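Local atomic coordinates of stress response kinase A (PDB entry 1ZYL), a protein that phosphorylates serine and threonine residues of proteins, itself included, using ATP, and probably protects the cell against stress linked to reactive oxygen species. Residues 18-23 and 103-108; 57-62 and 99-104; 125-130 and 252-257; 194-199 and 224-229. All blocks are in the same frame, centred on the assembly; numbering follows the deposited sequence.

Contact 1 of 4, residues 18-23 and 103-108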
loop_
_atom_site.group_PDB
_atom_site.type_symbol
_atom_site.label_atom_id
_atom_site.label_comp_id
_atom_site.label_asym_id
_atom_site.label_seq_id
_atom_site.Cartn_x
_atom_site.Cartn_y
_atom_site.Cartn_z
ATOM N N ASP A 18 -15.228 -20.197 -14.360
ATOM C CA ASP A 18 -15.749 -19.859 -15.682
ATOM C C ASP A 18 -14.784 -18.859 -16.313
ATOM O O ASP A 18 -14.326 -19.030 -17.445
ATOM C CB ASP A 18 -17.138 -19.227 -15.573
ATOM C CG ASP A 18 -18.129 -20.111 -14.840
ATOM O OD1 ASP A 18 -18.180 -21.324 -15.139
ATOM O OD2 ASP A 18 -18.864 -19.594 -13.970
ATOM N N ALA A 19 -14.479 -17.813 -15.555
ATOM C CA ALA A 19 -13.561 -16.781 -15.995
ATOM C C ALA A 19 -12.252 -17.406 -16.465
ATOM O O ALA A 19 -11.781 -17.126 -17.562
ATOM C CB ALA A 19 -13.301 -15.812 -14.848
ATOM N N LEU A 20 -11.663 -18.251 -15.629
ATOM C CA LEU A 20 -10.409 -18.888 -15.998
ATOM C C LEU A 20 -10.581 -19.826 -17.180
ATOM O O LEU A 20 -9.601 -20.214 -17.823
ATOM C CB LEU A 20 -9.820 -19.664 -14.823
ATOM C CG LEU A 20 -9.140 -18.813 -13.760
ATOM C CD1 LEU A 20 -8.427 -19.721 -12.775
ATOM C CD2 LEU A 20 -8.150 -17.870 -14.420
ATOM N N PHE A 21 -11.823 -20.200 -17.462
ATOM C CA PHE A 21 -12.080 -21.087 -18.579
ATOM C C PHE A 21 -12.175 -20.233 -19.830
ATOM O O PHE A 21 -11.438 -20.444 -20.786
ATOM C CB PHE A 21 -13.384 -21.849 -18.378
ATOM C CG PHE A 21 -13.567 -22.986 -19.337
ATOM C CD1 PHE A 21 -12.905 -24.193 -19.134
ATOM C CD2 PHE A 21 -14.374 -22.841 -20.461
ATOM C CE1 PHE A 21 -13.044 -25.244 -20.038
ATOM C CE2 PHE A 21 -14.520 -23.886 -21.370
ATOM C CZ PHE A 21 -13.854 -25.090 -21.158
ATOM N N GLU A 22 -13.081 -19.260 -19.802
ATOM C CA GLU A 22 -13.296 -18.342 -20.918
ATOM C C GLU A 22 -11.979 -17.840 -21.503
ATOM O O GLU A 22 -11.937 -17.369 -22.638
ATOM C CB GLU A 22 -14.124 -17.143 -20.453
ATOM C CG GLU A 22 -15.548 -17.470 -20.060
ATOM C CD GLU A 22 -16.474 -17.543 -21.254
ATOM O OE1 GLU A 22 -17.664 -17.882 -21.070
ATOM O OE2 GLU A 22 -16.011 -17.252 -22.375
ATOM N N HIS A 23 -10.909 -17.931 -20.719
ATOM C CA HIS A 23 -9.596 -17.479 -21.167
ATOM C C HIS A 23 -8.612 -18.640 -21.263
ATOM O O HIS A 23 -7.413 -18.477 -21.021
ATOM C CB HIS A 23 -9.044 -16.407 -20.219
ATOM C CG HIS A 23 -9.857 -15.149 -20.185
ATOM N ND1 HIS A 23 -11.057 -15.054 -19.514
ATOM C CD2 HIS A 23 -9.646 -13.936 -20.749
ATOM C CE1 HIS A 23 -11.549 -13.838 -19.666
ATOM N NE2 HIS A 23 -10.712 -13.139 -20.412
ATOM N N PHE A 103 -9.487 -8.902 -13.800
ATOM C CA PHE A 103 -8.589 -9.796 -13.086
ATOM C C PHE A 103 -7.325 -10.077 -13.868
ATOM O O PHE A 103 -7.271 -9.855 -15.077
ATOM C CB PHE A 103 -9.281 -11.115 -12.745
ATOM C CG PHE A 103 -9.691 -11.930 -13.943
ATOM C CD1 PHE A 103 -10.679 -11.482 -14.810
ATOM C CD2 PHE A 103 -9.132 -13.182 -14.169
ATOM C CE1 PHE A 103 -11.108 -12.275 -15.879
ATOM C CE2 PHE A 103 -9.557 -13.980 -15.239
ATOM C CZ PHE A 103 -10.544 -13.526 -16.090
ATOM N N ALA A 104 -6.308 -10.559 -13.161
ATOM C CA ALA A 104 -5.026 -10.889 -13.757
ATOM C C ALA A 104 -4.501 -12.146 -13.079
ATOM O O ALA A 104 -4.982 -12.530 -12.016
ATOM C CB ALA A 104 -4.050 -9.740 -13.568
ATOM N N VAL A 105 -3.518 -12.789 -13.695
ATOM C CA VAL A 105 -2.946 -14.009 -13.143
ATOM C C VAL A 105 -1.458 -13.802 -12.908
ATOM O O VAL A 105 -0.747 -13.349 -13.799
ATOM C CB VAL A 105 -3.154 -15.205 -14.107
ATOM C CG1 VAL A 105 -2.722 -16.486 -13.438
ATOM C CG2 VAL A 105 -4.620 -15.297 -14.520
ATOM N N PHE A 106 -0.984 -14.122 -11.710
ATOM C CA PHE A 106 0.430 -13.942 -11.413
ATOM C C PHE A 106 1.110 -15.238 -11.011
ATOM O O PHE A 106 0.518 -16.080 -10.333
ATOM C CB PHE A 106 0.638 -12.931 -10.280
ATOM C CG PHE A 106 0.046 -11.583 -10.540
ATOM C CD1 PHE A 106 -1.323 -11.381 -10.447
ATOM C CD2 PHE A 106 0.862 -10.506 -10.867
ATOM C CE1 PHE A 106 -1.870 -10.124 -10.674
ATOM C CE2 PHE A 106 0.326 -9.245 -11.096
ATOM C CZ PHE A 106 -1.044 -9.052 -11.000
ATOM N N PRO A 107 2.377 -15.408 -11.419
ATOM C CA PRO A 107 3.178 -16.594 -11.112
ATOM C C PRO A 107 3.382 -16.701 -9.608
ATOM O O PRO A 107 4.139 -15.922 -9.035
ATOM C CB PRO A 107 4.495 -16.316 -11.830
ATOM C CG PRO A 107 4.094 -15.429 -12.967
ATOM C CD PRO A 107 3.108 -14.502 -12.326
ATOM N N SER A 108 2.711 -17.650 -8.964
ATOM C CA SER A 108 2.873 -17.807 -7.523
ATOM C C SER A 108 4.365 -17.792 -7.220
ATOM O O SER A 108 5.113 -18.680 -7.635
ATOM C CB SER A 108 2.249 -19.115 -7.041
ATOM O OG SER A 108 2.405 -19.255 -5.641
#

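Contact 2 of 4, residues 57-62 and 99-104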
loop_
_atom_site.group_PDB
_atom_site.type_symbol
_atom_site.label_atom_id
_atom_site.label_comp_id
_atom_site.label_asym_id
_atom_site.label_seq_id
_atom_site.Cartn_x
_atom_site.Cartn_y
_atom_site.Cartn_z
ATOM N N TYR A 57 -9.591 -7.812 -9.125
ATOM C CA TYR A 57 -9.579 -6.446 -8.655
ATOM C C TYR A 57 -10.979 -6.056 -8.219
ATOM O O TYR A 57 -11.932 -6.203 -8.977
ATOM C CB TYR A 57 -9.070 -5.549 -9.778
ATOM C CG TYR A 57 -7.601 -5.775 -10.071
ATOM C CD1 TYR A 57 -6.621 -5.230 -9.242
ATOM C CD2 TYR A 57 -7.189 -6.557 -11.157
ATOM C CE1 TYR A 57 -5.269 -5.450 -9.480
ATOM C CE2 TYR A 57 -5.824 -6.786 -11.404
ATOM C CZ TYR A 57 -4.873 -6.227 -10.555
ATOM O OH TYR A 57 -3.529 -6.451 -10.752
ATOM N N ARG A 58 -11.105 -5.572 -6.989
ATOM C CA ARG A 58 -12.412 -5.190 -6.481
ATOM C C ARG A 58 -13.011 -4.046 -7.294
ATOM O O ARG A 58 -12.406 -2.982 -7.457
ATOM C CB ARG A 58 -12.339 -4.829 -4.978
ATOM C CG ARG A 58 -12.220 -3.343 -4.601
ATOM C CD ARG A 58 -12.938 -3.046 -3.266
ATOM N NE ARG A 58 -12.420 -3.838 -2.145
ATOM C CZ ARG A 58 -13.178 -4.327 -1.168
ATOM N NH1 ARG A 58 -12.645 -5.036 -0.185
ATOM N NH2 ARG A 58 -14.480 -4.116 -1.184
ATOM N N PRO A 59 -14.209 -4.267 -7.842
ATOM C CA PRO A 59 -14.893 -3.254 -8.643
ATOM C C PRO A 59 -14.967 -1.908 -7.938
ATOM O O PRO A 59 -14.935 -1.838 -6.715
ATOM C CB PRO A 59 -16.268 -3.873 -8.882
ATOM C CG PRO A 59 -16.428 -4.831 -7.727
ATOM C CD PRO A 59 -15.070 -5.444 -7.640
ATOM N N GLU A 60 -15.038 -0.847 -8.732
ATOM C CA GLU A 60 -15.121 0.520 -8.235
ATOM C C GLU A 60 -13.834 1.133 -7.691
ATOM O O GLU A 60 -13.759 2.343 -7.496
ATOM C CB GLU A 60 -16.220 0.617 -7.185
ATOM C CG GLU A 60 -17.545 0.105 -7.704
ATOM C CD GLU A 60 -17.680 0.309 -9.203
ATOM O OE1 GLU A 60 -17.584 1.471 -9.666
ATOM O OE2 GLU A 60 -17.875 -0.697 -9.918
ATOM N N ARG A 61 -12.817 0.317 -7.452
ATOM C CA ARG A 61 -11.565 0.846 -6.933
ATOM C C ARG A 61 -10.723 1.455 -8.045
ATOM O O ARG A 61 -10.580 2.671 -8.119
ATOM C CB ARG A 61 -10.783 -0.256 -6.219
ATOM C CG ARG A 61 -9.433 0.167 -5.682
ATOM C CD ARG A 61 -9.012 -0.792 -4.606
ATOM N NE ARG A 61 -7.566 -0.949 -4.483
ATOM C CZ ARG A 61 -6.740 -0.033 -3.990
ATOM N NH1 ARG A 61 -7.205 1.133 -3.565
ATOM N NH2 ARG A 61 -5.446 -0.298 -3.896
ATOM N N TRP A 62 -10.180 0.603 -8.911
ATOM C CA TRP A 62 -9.339 1.037 -10.025
ATOM C C TRP A 62 -10.035 0.866 -11.376
ATOM O O TRP A 62 -10.875 -0.020 -11.551
ATOM C CB TRP A 62 -8.040 0.215 -10.050
ATOM C CG TRP A 62 -7.082 0.436 -8.901
ATOM C CD1 TRP A 62 -6.280 -0.504 -8.325
ATOM C CD2 TRP A 62 -6.784 1.673 -8.235
ATOM N NE1 TRP A 62 -5.502 0.064 -7.346
ATOM C CE2 TRP A 62 -5.791 1.399 -7.268
ATOM C CE3 TRP A 62 -7.258 2.988 -8.361
ATOM C CZ2 TRP A 62 -5.263 2.391 -6.426
ATOM C CZ3 TRP A 62 -6.730 3.976 -7.522
ATOM C CH2 TRP A 62 -5.745 3.670 -6.569
ATOM N N GLN A 99 -17.376 -11.290 -16.589
ATOM C CA GLN A 99 -18.556 -10.729 -15.958
ATOM C C GLN A 99 -18.284 -9.257 -15.634
ATOM O O GLN A 99 -17.813 -8.500 -16.491
ATOM C CB GLN A 99 -18.882 -11.520 -14.687
ATOM C CG GLN A 99 -20.314 -12.041 -14.617
ATOM C CD GLN A 99 -20.761 -12.740 -15.893
ATOM O OE1 GLN A 99 -21.045 -12.095 -16.904
ATOM N NE2 GLN A 99 -20.820 -14.066 -15.851
ATOM N N GLY A 100 -18.572 -8.851 -14.400
ATOM C CA GLY A 100 -18.345 -7.468 -14.021
ATOM C C GLY A 100 -17.088 -7.280 -13.196
ATOM O O GLY A 100 -16.967 -6.315 -12.444
ATOM N N PHE A 101 -16.145 -8.205 -13.338
ATOM C CA PHE A 101 -14.903 -8.138 -12.586
ATOM C C PHE A 101 -13.691 -8.231 -13.498
ATOM O O PHE A 101 -13.684 -9.016 -14.445
ATOM C CB PHE A 101 -14.831 -9.287 -11.574
ATOM C CG PHE A 101 -15.899 -9.245 -10.515
ATOM C CD1 PHE A 101 -17.251 -9.281 -10.860
ATOM C CD2 PHE A 101 -15.553 -9.190 -9.166
ATOM C CE1 PHE A 101 -18.241 -9.261 -9.878
ATOM C CE2 PHE A 101 -16.534 -9.170 -8.173
ATOM C CZ PHE A 101 -17.882 -9.205 -8.531
ATOM N N TYR A 102 -12.673 -7.419 -13.210
ATOM C CA TYR A 102 -11.422 -7.435 -13.961
ATOM C C TYR A 102 -10.542 -8.392 -13.180
ATOM O O TYR A 102 -10.820 -8.667 -12.019
ATOM C CB TYR A 102 -10.759 -6.066 -13.942
ATOM C CG TYR A 102 -11.388 -5.029 -14.825
ATOM C CD1 TYR A 102 -11.179 -5.039 -16.203
ATOM C CD2 TYR A 102 -12.129 -3.986 -14.277
ATOM C CE1 TYR A 102 -11.683 -4.023 -17.015
ATOM C CE2 TYR A 102 -12.637 -2.967 -15.076
ATOM C CZ TYR A 102 -12.405 -2.987 -16.443
ATOM O OH TYR A 102 -12.842 -1.938 -17.217
ATOM N N PHE A 103 -9.487 -8.902 -13.800
ATOM C CA PHE A 103 -8.589 -9.796 -13.086
ATOM C C PHE A 103 -7.325 -10.077 -13.868
ATOM O O PHE A 103 -7.271 -9.855 -15.077
ATOM C CB PHE A 103 -9.281 -11.115 -12.745
ATOM C CG PHE A 103 -9.691 -11.930 -13.943
ATOM C CD1 PHE A 103 -10.679 -11.482 -14.810
ATOM C CD2 PHE A 103 -9.132 -13.182 -14.169
ATOM C CE1 PHE A 103 -11.108 -12.275 -15.879
ATOM C CE2 PHE A 103 -9.557 -13.980 -15.239
ATOM C CZ PHE A 103 -10.544 -13.526 -16.090
ATOM N N ALA A 104 -6.308 -10.559 -13.161
ATOM C CA ALA A 104 -5.026 -10.889 -13.757
ATOM C C ALA A 104 -4.501 -12.146 -13.079
ATOM O O ALA A 104 -4.982 -12.530 -12.016
ATOM C CB ALA A 104 -4.050 -9.740 -13.568
#

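Contact 3 of 4, residues 125-130 and 252-257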
loop_
_atom_site.group_PDB
_atom_site.type_symbol
_atom_site.label_atom_id
_atom_site.label_comp_id
_atom_site.label_asym_id
_atom_site.label_seq_id
_atom_site.Cartn_x
_atom_site.Cartn_y
_atom_site.Cartn_z
ATOM N N VAL A 125 17.127 -5.213 0.242
ATOM C CA VAL A 125 15.830 -4.607 -0.055
ATOM C C VAL A 125 16.022 -3.143 -0.428
ATOM O O VAL A 125 15.438 -2.662 -1.384
ATOM C CB VAL A 125 14.848 -4.728 1.160
ATOM C CG1 VAL A 125 13.725 -3.720 1.048
ATOM C CG2 VAL A 125 14.251 -6.119 1.201
ATOM N N GLY A 126 16.852 -2.438 0.327
ATOM C CA GLY A 126 17.093 -1.037 0.036
ATOM C C GLY A 126 17.737 -0.867 -1.325
ATOM O O GLY A 126 17.462 0.098 -2.046
ATOM N N ARG A 127 18.598 -1.815 -1.674
ATOM C CA ARG A 127 19.296 -1.788 -2.949
ATOM C C ARG A 127 18.340 -2.018 -4.130
ATOM O O ARG A 127 18.382 -1.279 -5.109
ATOM C CB ARG A 127 20.410 -2.834 -2.946
ATOM C CG ARG A 127 21.205 -2.889 -4.222
ATOM C CD ARG A 127 22.285 -3.947 -4.134
ATOM N NE ARG A 127 22.470 -4.624 -5.415
ATOM C CZ ARG A 127 21.574 -5.442 -5.964
ATOM N NH1 ARG A 127 20.426 -5.689 -5.336
ATOM N NH2 ARG A 127 21.823 -6.007 -7.143
ATOM N N TYR A 128 17.481 -3.030 -4.038
ATOM C CA TYR A 128 16.524 -3.311 -5.102
ATOM C C TYR A 128 15.514 -2.185 -5.193
ATOM O O TYR A 128 15.000 -1.879 -6.267
ATOM C CB TYR A 128 15.805 -4.634 -4.843
ATOM C CG TYR A 128 16.519 -5.833 -5.425
ATOM C CD1 TYR A 128 16.490 -7.072 -4.780
ATOM C CD2 TYR A 128 17.209 -5.735 -6.635
ATOM C CE1 TYR A 128 17.132 -8.183 -5.327
ATOM C CE2 TYR A 128 17.849 -6.837 -7.190
ATOM C CZ TYR A 128 17.807 -8.057 -6.534
ATOM O OH TYR A 128 18.428 -9.151 -7.094
ATOM N N LEU A 129 15.235 -1.571 -4.051
ATOM C CA LEU A 129 14.302 -0.457 -3.978
ATOM C C LEU A 129 14.904 0.713 -4.769
ATOM O O LEU A 129 14.194 1.546 -5.332
ATOM C CB LEU A 129 14.105 -0.072 -2.511
ATOM C CG LEU A 129 12.694 0.103 -1.945
ATOM C CD1 LEU A 129 11.698 -0.809 -2.654
ATOM C CD2 LEU A 129 12.734 -0.202 -0.449
ATOM N N GLY A 130 16.232 0.753 -4.809
ATOM C CA GLY A 130 16.920 1.804 -5.527
ATOM C C GLY A 130 16.836 1.554 -7.014
ATOM O O GLY A 130 16.757 2.492 -7.804
ATOM N N TYR A 252 20.576 1.820 -1.185
ATOM C CA TYR A 252 19.638 2.406 -2.118
ATOM C C TYR A 252 20.373 3.267 -3.139
ATOM O O TYR A 252 20.167 3.116 -4.342
ATOM C CB TYR A 252 18.612 3.243 -1.342
ATOM C CG TYR A 252 17.568 3.955 -2.177
ATOM C CD1 TYR A 252 17.832 5.197 -2.767
ATOM C CD2 TYR A 252 16.302 3.406 -2.346
ATOM C CE1 TYR A 252 16.852 5.876 -3.498
ATOM C CE2 TYR A 252 15.319 4.074 -3.077
ATOM C CZ TYR A 252 15.596 5.304 -3.647
ATOM O OH TYR A 252 14.613 5.947 -4.358
ATOM N N GLU A 253 21.243 4.150 -2.661
ATOM C CA GLU A 253 21.978 5.046 -3.556
ATOM C C GLU A 253 22.826 4.389 -4.651
ATOM O O GLU A 253 23.353 5.087 -5.523
ATOM C CB GLU A 253 22.846 6.017 -2.751
ATOM C CG GLU A 253 22.036 6.863 -1.785
ATOM C CD GLU A 253 22.533 8.282 -1.668
ATOM O OE1 GLU A 253 23.721 8.484 -1.329
ATOM O OE2 GLU A 253 21.725 9.199 -1.911
ATOM N N GLU A 254 22.957 3.065 -4.624
ATOM C CA GLU A 254 23.730 2.396 -5.655
ATOM C C GLU A 254 23.060 2.575 -7.017
ATOM O O GLU A 254 23.743 2.649 -8.035
ATOM C CB GLU A 254 23.883 0.905 -5.348
ATOM C CG GLU A 254 24.501 0.110 -6.505
ATOM C CD GLU A 254 24.616 -1.387 -6.229
ATOM O OE1 GLU A 254 24.944 -2.139 -7.169
ATOM O OE2 GLU A 254 24.388 -1.815 -5.078
ATOM N N PHE A 255 21.729 2.667 -7.035
ATOM C CA PHE A 255 20.985 2.821 -8.290
ATOM C C PHE A 255 20.145 4.091 -8.407
ATOM O O PHE A 255 19.745 4.479 -9.502
ATOM C CB PHE A 255 20.080 1.612 -8.500
ATOM C CG PHE A 255 20.819 0.318 -8.555
ATOM C CD1 PHE A 255 21.543 -0.033 -9.683
ATOM C CD2 PHE A 255 20.837 -0.533 -7.455
ATOM C CE1 PHE A 255 22.280 -1.216 -9.714
ATOM C CE2 PHE A 255 21.573 -1.719 -7.478
ATOM C CZ PHE A 255 22.294 -2.060 -8.606
ATOM N N SER A 256 19.853 4.721 -7.278
ATOM C CA SER A 256 19.065 5.947 -7.264
ATOM C C SER A 256 19.542 6.826 -6.129
ATOM O O SER A 256 19.666 6.375 -4.989
ATOM C CB SER A 256 17.581 5.642 -7.078
ATOM O OG SER A 256 17.012 5.142 -8.269
ATOM N N GLU A 257 19.831 8.081 -6.438
ATOM C CA GLU A 257 20.277 8.978 -5.402
ATOM C C GLU A 257 19.051 9.267 -4.548
ATOM O O GLU A 257 17.929 9.337 -5.056
ATOM C CB GLU A 257 20.829 10.268 -6.002
ATOM C CG GLU A 257 21.499 11.157 -4.962
ATOM C CD GLU A 257 21.917 12.511 -5.508
ATOM O OE1 GLU A 257 22.391 13.350 -4.708
ATOM O OE2 GLU A 257 21.772 12.736 -6.731
#

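Contact 4 of 4, residues 194-199 and 224-229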
loop_
_atom_site.group_PDB
_atom_site.type_symbol
_atom_site.label_atom_id
_atom_site.label_comp_id
_atom_site.label_asym_id
_atom_site.label_seq_id
_atom_site.Cartn_x
_atom_site.Cartn_y
_atom_site.Cartn_z
ATOM N N THR A 194 10.751 15.237 -5.590
ATOM C CA THR A 194 10.676 14.486 -6.832
ATOM C C THR A 194 9.579 13.434 -6.735
ATOM O O THR A 194 9.412 12.794 -5.695
ATOM C CB THR A 194 12.024 13.783 -7.142
ATOM O OG1 THR A 194 13.059 14.767 -7.289
ATOM C CG2 THR A 194 11.916 12.958 -8.429
ATOM N N VAL A 195 8.832 13.260 -7.822
ATOM C CA VAL A 195 7.750 12.289 -7.850
ATOM C C VAL A 195 8.090 11.179 -8.830
ATOM O O VAL A 195 8.676 11.434 -9.886
ATOM C CB VAL A 195 6.398 12.948 -8.267
ATOM C CG1 VAL A 195 6.363 14.393 -7.821
ATOM C CG2 VAL A 195 6.186 12.845 -9.760
ATOM N N LEU A 196 7.726 9.950 -8.479
ATOM C CA LEU A 196 7.987 8.809 -9.344
ATOM C C LEU A 196 7.032 7.680 -9.006
ATOM O O LEU A 196 6.333 7.734 -8.001
ATOM C CB LEU A 196 9.422 8.315 -9.165
ATOM C CG LEU A 196 9.695 7.864 -7.730
ATOM C CD1 LEU A 196 10.901 6.925 -7.661
ATOM C CD2 LEU A 196 9.882 9.101 -6.872
ATOM N N ARG A 197 7.011 6.660 -9.856
ATOM C CA ARG A 197 6.161 5.500 -9.651
ATOM C C ARG A 197 6.715 4.754 -8.451
ATOM O O ARG A 197 7.875 4.349 -8.469
ATOM C CB ARG A 197 6.188 4.595 -10.887
ATOM C CG ARG A 197 5.206 4.993 -11.965
ATOM C CD ARG A 197 5.852 5.043 -13.343
ATOM N NE ARG A 197 6.175 3.749 -13.931
ATOM C CZ ARG A 197 7.079 3.591 -14.893
ATOM N NH1 ARG A 197 7.337 2.399 -15.401
ATOM N NH2 ARG A 197 7.745 4.640 -15.339
ATOM N N LEU A 198 5.883 4.573 -7.423
ATOM C CA LEU A 198 6.279 3.893 -6.189
ATOM C C LEU A 198 5.578 2.568 -6.005
ATOM O O LEU A 198 4.580 2.285 -6.662
ATOM C CB LEU A 198 5.922 4.743 -4.982
ATOM C CG LEU A 198 6.478 6.153 -4.936
ATOM C CD1 LEU A 198 5.729 6.955 -3.882
ATOM C CD2 LEU A 198 7.980 6.084 -4.661
ATOM N N HIS A 199 6.106 1.758 -5.093
ATOM C CA HIS A 199 5.478 0.489 -4.777
ATOM C C HIS A 199 4.202 0.892 -4.049
ATOM O O HIS A 199 3.221 0.160 -4.048
ATOM C CB HIS A 199 6.345 -0.346 -3.840
ATOM C CG HIS A 199 5.649 -1.562 -3.317
ATOM N ND1 HIS A 199 5.543 -2.729 -4.041
ATOM C CD2 HIS A 199 4.960 -1.766 -2.170
ATOM C CE1 HIS A 199 4.816 -3.600 -3.362
ATOM N NE2 HIS A 199 4.449 -3.039 -2.224
ATOM N N GLY A 224 4.510 9.255 -5.936
ATOM C CA GLY A 224 4.816 9.938 -4.693
ATOM C C GLY A 224 6.303 10.118 -4.472
ATOM O O GLY A 224 7.100 9.926 -5.390
ATOM N N PRO A 225 6.710 10.493 -3.255
ATOM C CA PRO A 225 8.122 10.696 -2.923
ATOM C C PRO A 225 8.793 9.381 -2.551
ATOM O O PRO A 225 8.227 8.567 -1.809
ATOM C CB PRO A 225 8.056 11.663 -1.754
ATOM C CG PRO A 225 6.857 11.188 -1.038
ATOM C CD PRO A 225 5.847 10.917 -2.140
ATOM N N ALA A 226 10.004 9.185 -3.064
ATOM C CA ALA A 226 10.769 7.973 -2.810
ATOM C C ALA A 226 10.656 7.511 -1.361
ATOM O O ALA A 226 10.493 6.316 -1.107
ATOM C CB ALA A 226 12.222 8.189 -3.189
ATOM N N VAL A 227 10.729 8.445 -0.414
ATOM C CA VAL A 227 10.622 8.093 1.002
ATOM C C VAL A 227 9.453 7.179 1.342
ATOM O O VAL A 227 9.549 6.381 2.279
ATOM C CB VAL A 227 10.484 9.319 1.909
ATOM C CG1 VAL A 227 11.801 9.614 2.564
ATOM C CG2 VAL A 227 10.002 10.505 1.120
ATOM N N GLN A 228 8.360 7.305 0.589
ATOM C CA GLN A 228 7.160 6.501 0.822
ATOM C C GLN A 228 7.457 5.017 0.931
ATOM O O GLN A 228 6.866 4.329 1.755
ATOM C CB GLN A 228 6.151 6.705 -0.303
ATOM C CG GLN A 228 4.768 7.102 0.162
ATOM C CD GLN A 228 4.212 6.191 1.234
ATOM O OE1 GLN A 228 3.767 5.075 0.961
ATOM N NE2 GLN A 228 4.235 6.670 2.471
ATOM N N ASP A 229 8.365 4.527 0.089
ATOM C CA ASP A 229 8.724 3.112 0.078
ATOM C C ASP A 229 9.872 2.809 1.031
ATOM O O ASP A 229 10.399 1.693 1.039
ATOM C CB ASP A 229 9.121 2.678 -1.338
ATOM C CG ASP A 229 7.959 2.710 -2.314
ATOM O OD1 ASP A 229 8.216 2.751 -3.535
ATOM O OD2 ASP A 229 6.791 2.684 -1.866
#

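Contact 1 of 4, residues 18-23 and 103-108
The Phe-103 ring points its outer edge at helix 13-22 and the residue that follows it. Its CZ leads, 3.7 Å from CE1 of His-23, in a T-shaped pair whose planes stand at 89° with the imidazole offering its face. CZ also lies 3.8 Å from CB of Ala-19, and CD2 of Leu-20 meets the ring edge at CE2 (4.2 Å). The imidazole is held at its edge: ND1 donates to Ala-19 O, 2.9 Å away and close to the ring plane. Were His-23 an alanine, the Phe-103 edge would probably lose its aromatic face and Ala-19 O this side-chain donor. Between the two segments packing thins toward Val-105, whose CG2 reaches CD2 of Leu-20 at 4.4 Å, while Asp-18, Phe-21 and Glu-22 occupy the solvent side of the helix. On Phe-103, Phe-56 adds a stacked ring. The N-terminal helix thus crosses one face of the five-stranded antiparallel sheet, the sheet of the kinase-like N-terminal lobe.

Contact 2 of 4, residues 57-62 and 99-104
Tyr-57 lays its ring beside the backbone of strand 101-107, CD2 at 4.0 Å from CA of Phe-103 and CE2 at 4.1 Å from CB of Ala-104. The methyl group of Ala-104 meets the phenol at its edge. With CG anti to the carbonyl carbon (chi1 -69°), the Tyr-57 ring runs along the neighbouring strand toward Ala-104, and Ile-67 and His-71 of helix 64-79 pack on it as well. The Tyr-102 side chain lies on the same face of the sheet as Tyr-57. Only a weak hydrogen bond joins the backbones here, from Tyr-57 N to Tyr-102 O over 3.3 Å and bent to 130°.

Beyond it 57-62 leaves the sheet. The Pro-59 ring approaches Phe-101 at a slant, its CD 4.0 Å from CE2. Phe-101 also keeps CG beside its backbone N (chi1 -63°), which brings the CD2-CE2 side of its ring to the proline; Leu-11 and Phe-56 pack on the same phenyl group. Phe-103 points away from 57-62, so successive strand residues serve different faces. This is the fraying end of an antiparallel strand pair in the N-terminal lobe of a kinase-like fold, where strand 52-57 gives way to the loop leading into helix 64-79.

Contact 3 of 4, residues 125-130 and 252-257
In the helical part of this kinase-like fold, helix 119-136 packs against the turn that ends helix 238-252, and Gly-130, where a side chain would run into Tyr-252 O, lets the backbones come close. CA of Gly-130 sits over a face of the Tyr-252 ring in a CH-pi contact, 3.9 Å from the centroid and 22° off the ring normal. Gly-126 O meets CA of Tyr-252 at 3.2 Å in a CA-H...O contact. The Tyr-252 hydroxyl is hydrogen-bonded to His-133, one turn further along the helix.

Toward the surface, Arg-127 extends from the helix and bends at chi3. Its NE forms a salt bridge with OE2 of Glu-254 at 3.4 Å, the guanidinium and carboxylate planes 65° apart. CE2 of Phe-255 lies over one guanidinium face, but the ring stands nearly upright to it, at 83°. Beside Phe-255, the hydroxyl of Ser-256 donates from OG to Gly-130 O over 2.7 Å, lying in the carbonyl plane.

Contact 4 of 4, residues 194-199 and 224-229
Leu-196 and Gly-224 form an antiparallel hydrogen-bonded pair, Leu-196 N giving to Gly-224 O at 3.2 Å and Gly-224 N to Leu-196 O at 3.1 Å. CD2 of Leu-196 reaches past this pair toward Ala-226, 3.8 Å from its N, because chi1 of 61° sets CG between the backbone N and carbonyl carbon. Leu-198 fills the bend between Gly-224 and Asp-229, with CD1 against CA of Gly-224 and 3.6 Å from CB of Gln-228. The two-stranded sheet leads into the catalytic loop of this kinase-like fold: Asp-201, the inferred proton acceptor, lies two residues beyond His-199. Asp-229 secures that approach, its OD1 accepting from His-199 N at 2.8 Å and 167° on the syn side of the carboxylate. The same OD1 accepts a second bond from NE2 of His-133 on helix 119-136, while OD2 takes a weak one from Gly-200 N. Without the carboxylate, as with a leucine here, His-199 N and His-133 NE2 would probably lose their acceptor, and the chain before Asp-201 would be less firmly tied.

In the fold
Contacts 1 and 2 share Phe-103 and Ala-104 on strand 101-107 and touch where Phe-106 CZ meets Tyr-57 OH. Contact 1 is buried and held by aromatic and aliphatic groups, whereas contact 2 is only partly buried and combines a weak backbone bond with apolar packing. Contacts 3 and 4 are also buried, but more polar: a salt bridge and a serine bond in one, strand pairing and a carboxylate that accepts from a backbone N-H in the other. Their centres lie about 13 Å apart, and Leu-129 CD2 touches Asp-229 O. His-133 of helix 119-136 joins them, bonded to both Tyr-252 and Asp-229. Contact 4 stands nearest the chain's centre, beside the inferred catalytic residues; contact 1 lies away from them.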